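Local coordinates for AvrPib protein (Magnaporthe oryzae, PDB 5Z1V) that is a probably secreted avirulence effector of the MAX family from the rice blast fungus, whose avirulence function requires a positively charged patch and a stabilised hydrophobic core, at residues S34-F37 with K42-T45; F37-K42 with S59-E64. All blocks are in the same frame, centred on the assembly; numbering follows the deposited sequence.

From the N terminus the chain first lays down strands 13-19 and 22-29, then enters the hairpin of strands 33-39 and 42-48. Contact 1 closes the short loop of that hairpin by pairing 34-37 with 42-45. Contact 2 starts from the hairpin tip, 37-42, and closes a longer loop that runs through the rest of strand 42-48 and strand 54-56 to 59-64, where strand 62-63 belongs to the other sheet. The two loops cross, and the contacts share F37 and K42. Contact 1 thus works within one sheet, whereas contact 2 ties its turn to the second; F44 of contact 1 joins them by packing on Y61 of contact 2.

Contact 1: S34-F37 with K42-T45; sequences SREF and KYFT
E36 and T45 face each other on one side of the hairpin, a non-hydrogen-bonded antiparallel pair whose CA atoms lie 4.5 Å apart. The carboxylate of E36 arrives obliquely at the threonine hydroxyl, with E36 OE2 3.0 Å from T45 OG1. This is a possible hydrogen bond from the hydroxyl, but not a settled one, since its proton has another acceptor within reach. The glutamate reaches so far because CG stands anti to the backbone N (chi1 -158°) and the chain then bends at chi2 (73°), which swings the acid across the strand instead of along it. Its second oxygen rests on the neighbouring tyrosine, E36 OE1 lying 3.4 Å from Y43 CB, and the glutamate chain crosses the tyrosine at about a right angle. On the other side of T45 the methyl group takes over: T45 CG2 meets S34 CB at 3.8 Å, while the hydroxyl of S34 bonds to that of S47.

F37 pairs with F44 in the hydrogen-bonded position, and here the backbone does the gripping. F37 N gives its proton to F44 O at 2.8 Å, and F44 N returns one to F37 O, also at 2.8 Å. Each carbonyl collects a CA-H...O contact as well, E36 CA to F44 O at 3.4 Å and Y43 CA to F37 O at 3.3 Å, as is common in antiparallel sheets. The two phenylalanine side chains leave on the face opposite E36 and T45. There the F37 ring packs on V27 and V29 of strand 22-29 in the second sheet, and F44 lies against I39 and the Y61 ring. Strand 33-39 forms one margin of its three-stranded sheet, while T45 passes the sheet on through backbone bonding to S57.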
loop_
_atom_site.group_PDB
_atom_site.type_symbol
_atom_site.label_atom_id
_atom_site.label_comp_id
_atom_site.label_asym_id
_atom_site.label_seq_id
_atom_site.Cartn_x
_atom_site.Cartn_y
_atom_site.Cartn_z
ATOM N N SER A 34 -2.649 8.574 -2.352
ATOM C CA SER A 34 -2.699 7.958 -1.023
ATOM C C SER A 34 -4.122 7.509 -0.737
ATOM O O SER A 34 -5.080 8.173 -1.131
ATOM C CB SER A 34 -2.258 8.932 0.082
ATOM O OG SER A 34 -0.961 9.449 -0.161
ATOM N N ARG A 35 -4.249 6.370 -0.060
ATOM C CA ARG A 35 -5.544 5.833 0.331
ATOM C C ARG A 35 -5.481 5.345 1.773
ATOM O O ARG A 35 -4.439 4.904 2.241
ATOM C CB ARG A 35 -5.974 4.690 -0.600
ATOM C CG ARG A 35 -6.277 5.138 -2.022
ATOM C CD ARG A 35 -7.437 6.140 -2.069
ATOM N NE ARG A 35 -7.786 6.473 -3.452
ATOM C CZ ARG A 35 -7.347 7.545 -4.109
ATOM N NH1 ARG A 35 -6.549 8.422 -3.519
ATOM N NH2 ARG A 35 -7.716 7.753 -5.371
ATOM N N GLU A 36 -6.618 5.413 2.470
ATOM C CA GLU A 36 -6.760 4.901 3.834
ATOM C C GLU A 36 -7.225 3.446 3.829
ATOM O O GLU A 36 -8.108 3.064 3.061
ATOM C CB GLU A 36 -7.785 5.745 4.600
ATOM C CG GLU A 36 -7.683 5.706 6.117
ATOM C CD GLU A 36 -6.480 6.476 6.637
ATOM O OE1 GLU A 36 -6.078 6.230 7.791
ATOM O OE2 GLU A 36 -5.941 7.323 5.888
ATOM N N PHE A 37 -6.661 2.647 4.726
ATOM C CA PHE A 37 -7.092 1.274 4.931
ATOM C C PHE A 37 -7.165 0.976 6.413
ATOM O O PHE A 37 -6.340 1.453 7.195
ATOM C CB PHE A 37 -6.144 0.268 4.267
ATOM C CG PHE A 37 -6.095 0.407 2.798
ATOM C CD1 PHE A 37 -7.000 -0.259 2.003
ATOM C CD2 PHE A 37 -5.163 1.241 2.209
ATOM C CE1 PHE A 37 -6.985 -0.092 0.621
ATOM C CE2 PHE A 37 -5.127 1.403 0.852
ATOM C CZ PHE A 37 -6.046 0.732 0.048
ATOM N N LYS A 42 -6.774 -1.153 12.811
ATOM C CA LYS A 42 -6.062 0.116 12.887
ATOM C C LYS A 42 -6.077 0.779 11.516
ATOM O O LYS A 42 -6.049 0.102 10.493
ATOM C CB LYS A 42 -4.607 -0.081 13.340
ATOM C CG LYS A 42 -4.445 -0.640 14.731
ATOM C CD LYS A 42 -4.593 0.443 15.783
ATOM C CE LYS A 42 -4.720 -0.168 17.184
ATOM N NZ LYS A 42 -6.121 -0.609 17.470
ATOM N N TYR A 43 -6.096 2.105 11.489
ATOM C CA TYR A 43 -6.081 2.806 10.221
ATOM C C TYR A 43 -4.660 3.162 9.800
ATOM O O TYR A 43 -3.821 3.543 10.623
ATOM C CB TYR A 43 -6.934 4.072 10.293
ATOM C CG TYR A 43 -8.413 3.785 10.365
ATOM C CD1 TYR A 43 -9.151 3.535 9.212
ATOM C CD2 TYR A 43 -9.064 3.743 11.585
ATOM C CE1 TYR A 43 -10.511 3.263 9.277
ATOM C CE2 TYR A 43 -10.421 3.484 11.658
ATOM C CZ TYR A 43 -11.132 3.243 10.508
ATOM O OH TYR A 43 -12.481 2.982 10.605
ATOM N N PHE A 44 -4.419 3.052 8.496
ATOM C CA PHE A 44 -3.135 3.309 7.864
ATOM C C PHE A 44 -3.349 4.062 6.565
ATOM O O PHE A 44 -4.304 3.796 5.840
ATOM C CB PHE A 44 -2.408 2.006 7.551
ATOM C CG PHE A 44 -2.089 1.212 8.759
ATOM C CD1 PHE A 44 -2.985 0.276 9.242
ATOM C CD2 PHE A 44 -0.888 1.407 9.421
ATOM C CE1 PHE A 44 -2.693 -0.464 10.368
ATOM C CE2 PHE A 44 -0.583 0.665 10.548
ATOM C CZ PHE A 44 -1.491 -0.272 11.026
ATOM N N THR A 45 -2.466 4.996 6.271
ATOM C CA THR A 45 -2.407 5.615 4.948
ATOM C C THR A 45 -1.351 4.884 4.131
ATOM O O THR A 45 -0.217 4.741 4.586
ATOM C CB THR A 45 -2.048 7.103 5.027
ATOM O OG1 THR A 45 -2.951 7.781 5.913
ATOM C CG2 THR A 45 -2.133 7.741 3.647
#

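Contact 2: F37-K42 with S59-E64; sequences FNIRGK and SKYTVE
Y61 brings ring atom CE2 and its hydroxyl against the branched methyl of I39, obliquely: Y61 CE2 is 3.7 Å from I39 CG2, and Y61 OH 3.8 Å from the same methyl. In I39 the methyl CG2 stands anti to the backbone N while CG1 turns back beside that nitrogen (chi1 -51°), which hands the shorter branch to the tyrosine and carries CD1 away from it. The same hydroxyl also reaches the aliphatic part of the next residue, with R40 CG 3.9 Å from Y61 OH. This is van der Waals contact; the guanidinium plane is turned 56° from the ring, and the two side chains cross at about a right angle. One face of the tyrosine is occupied by its own neighbour, K60 CB sitting over the ring centre.

The partner here is the tip of a beta hairpin with a two-residue loop, a type I' turn from I39 to K42. I39 N bonds to K42 O at 2.8 Å and K42 N to I39 O at 3.0 Å, closing the turn. An Asx motif braces it further: N38 OD1 accepts from G41 N at 2.9 Å, in the plane of the asparagine carbonyl. G41 takes a positive phi (92°), a backbone conformation that glycine adopts easily.

Beyond the tyrosine the lysines K42 and K60 draw near with their aliphatic parts, their NZ atoms 6.5 Å apart without a bond; such proximity of like charges would probably raise the local positive potential. Between the two sheets of this MAX-effector sandwich, Y61 also packs on I17 and K19 of strand 13-19 and on I24 of strand 22-29.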
loop_
_atom_site.group_PDB
_atom_site.type_symbol
_atom_site.label_atom_id
_atom_site.label_comp_id
_atom_site.label_asym_id
_atom_site.label_seq_id
_atom_site.Cartn_x
_atom_site.Cartn_y
_atom_site.Cartn_z
ATOM N N PHE A 37 -6.661 2.647 4.726
ATOM C CA PHE A 37 -7.092 1.274 4.931
ATOM C C PHE A 37 -7.165 0.976 6.413
ATOM O O PHE A 37 -6.340 1.453 7.195
ATOM C CB PHE A 37 -6.144 0.268 4.267
ATOM C CG PHE A 37 -6.095 0.407 2.798
ATOM C CD1 PHE A 37 -7.000 -0.259 2.003
ATOM C CD2 PHE A 37 -5.163 1.241 2.209
ATOM C CE1 PHE A 37 -6.985 -0.092 0.621
ATOM C CE2 PHE A 37 -5.127 1.403 0.852
ATOM C CZ PHE A 37 -6.046 0.732 0.048
ATOM N N ASN A 38 -8.142 0.157 6.793
ATOM C CA ASN A 38 -8.214 -0.422 8.123
ATOM C C ASN A 38 -7.586 -1.815 8.055
ATOM O O ASN A 38 -8.112 -2.713 7.389
ATOM C CB ASN A 38 -9.677 -0.493 8.568
ATOM C CG ASN A 38 -9.845 -0.960 10.000
ATOM O OD1 ASN A 38 -9.295 -1.981 10.404
ATOM N ND2 ASN A 38 -10.650 -0.233 10.764
ATOM N N ILE A 39 -6.462 -2.003 8.725
ATOM C CA ILE A 39 -5.799 -3.299 8.751
ATOM C C ILE A 39 -5.868 -3.795 10.179
ATOM O O ILE A 39 -5.327 -3.150 11.086
ATOM C CB ILE A 39 -4.346 -3.226 8.261
ATOM C CG1 ILE A 39 -4.233 -2.506 6.906
ATOM C CG2 ILE A 39 -3.780 -4.639 8.163
ATOM C CD1 ILE A 39 -4.995 -3.149 5.793
ATOM N N ARG A 40 -6.574 -4.916 10.376
ATOM C CA ARG A 40 -6.735 -5.565 11.682
ATOM C C ARG A 40 -7.151 -4.570 12.768
ATOM O O ARG A 40 -6.713 -4.656 13.917
ATOM C CB ARG A 40 -5.466 -6.331 12.090
ATOM C CG ARG A 40 -4.936 -7.319 11.035
ATOM C CD ARG A 40 -5.939 -8.444 10.709
ATOM N NE ARG A 40 -5.408 -9.396 9.718
ATOM C CZ ARG A 40 -4.821 -10.540 10.041
ATOM N NH1 ARG A 40 -4.700 -10.879 11.318
ATOM N NH2 ARG A 40 -4.355 -11.339 9.099
ATOM N N GLY A 41 -8.028 -3.637 12.414
ATOM C CA GLY A 41 -8.574 -2.714 13.387
ATOM C C GLY A 41 -7.834 -1.404 13.567
ATOM O O GLY A 41 -8.230 -0.604 14.422
ATOM N N LYS A 42 -6.774 -1.153 12.811
ATOM C CA LYS A 42 -6.062 0.116 12.887
ATOM C C LYS A 42 -6.077 0.779 11.516
ATOM O O LYS A 42 -6.049 0.102 10.493
ATOM C CB LYS A 42 -4.607 -0.081 13.340
ATOM C CG LYS A 42 -4.445 -0.640 14.731
ATOM C CD LYS A 42 -4.593 0.443 15.783
ATOM C CE LYS A 42 -4.720 -0.168 17.184
ATOM N NZ LYS A 42 -6.121 -0.609 17.470
ATOM N N SER A 59 3.975 2.016 12.329
ATOM C CA SER A 59 5.191 1.232 12.490
ATOM C C SER A 59 4.970 -0.276 12.493
ATOM O O SER A 59 5.957 -1.018 12.464
ATOM C CB SER A 59 5.918 1.643 13.782
ATOM O OG SER A 59 5.097 1.466 14.920
ATOM N N LYS A 60 3.722 -0.749 12.500
ATOM C CA LYS A 60 3.460 -2.185 12.571
ATOM C C LYS A 60 3.851 -2.899 11.288
ATOM O O LYS A 60 4.228 -4.079 11.334
ATOM C CB LYS A 60 1.976 -2.433 12.826
ATOM C CG LYS A 60 1.661 -3.660 13.659
ATOM C CD LYS A 60 0.156 -3.899 13.720
ATOM C CE LYS A 60 -0.653 -2.612 13.918
ATOM N NZ LYS A 60 -0.168 -1.663 14.953
ATOM N N TYR A 61 3.728 -2.217 10.140
ATOM C CA TYR A 61 3.874 -2.828 8.827
ATOM C C TYR A 61 4.860 -2.042 7.977
ATOM O O TYR A 61 5.127 -0.864 8.221
ATOM C CB TYR A 61 2.530 -2.888 8.082
ATOM C CG TYR A 61 1.442 -3.557 8.867
ATOM C CD1 TYR A 61 1.578 -4.876 9.259
ATOM C CD2 TYR A 61 0.277 -2.872 9.218
ATOM C CE1 TYR A 61 0.601 -5.505 9.991
ATOM C CE2 TYR A 61 -0.724 -3.501 9.951
ATOM C CZ TYR A 61 -0.553 -4.825 10.326
ATOM O OH TYR A 61 -1.522 -5.475 11.050
ATOM N N THR A 62 5.396 -2.712 6.969
ATOM C CA THR A 62 6.050 -2.069 5.839
ATOM C C THR A 62 5.295 -2.454 4.573
ATOM O O THR A 62 4.330 -3.224 4.614
ATOM C CB THR A 62 7.521 -2.463 5.737
ATOM O OG1 THR A 62 7.619 -3.879 5.613
ATOM C CG2 THR A 62 8.307 -1.996 6.980
ATOM N N VAL A 63 5.710 -1.892 3.444
ATOM C CA VAL A 63 5.054 -2.185 2.176
ATOM C C VAL A 63 6.097 -2.432 1.098
ATOM O O VAL A 63 7.214 -1.897 1.139
ATOM C CB VAL A 63 4.087 -1.049 1.737
ATOM C CG1 VAL A 63 2.826 -1.077 2.572
ATOM C CG2 VAL A 63 4.743 0.301 1.884
ATOM N N GLU A 64 5.703 -3.232 0.108
ATOM C CA GLU A 64 6.532 -3.474 -1.070
ATOM C C GLU A 64 5.688 -3.360 -2.335
ATOM O O GLU A 64 4.474 -3.605 -2.294
ATOM C CB GLU A 64 7.175 -4.851 -0.973
ATOM C CG GLU A 64 8.670 -4.863 -1.197
ATOM C CD GLU A 64 9.324 -5.963 -0.390
ATOM O OE1 GLU A 64 10.186 -5.651 0.468
ATOM O OE2 GLU A 64 8.932 -7.137 -0.588
#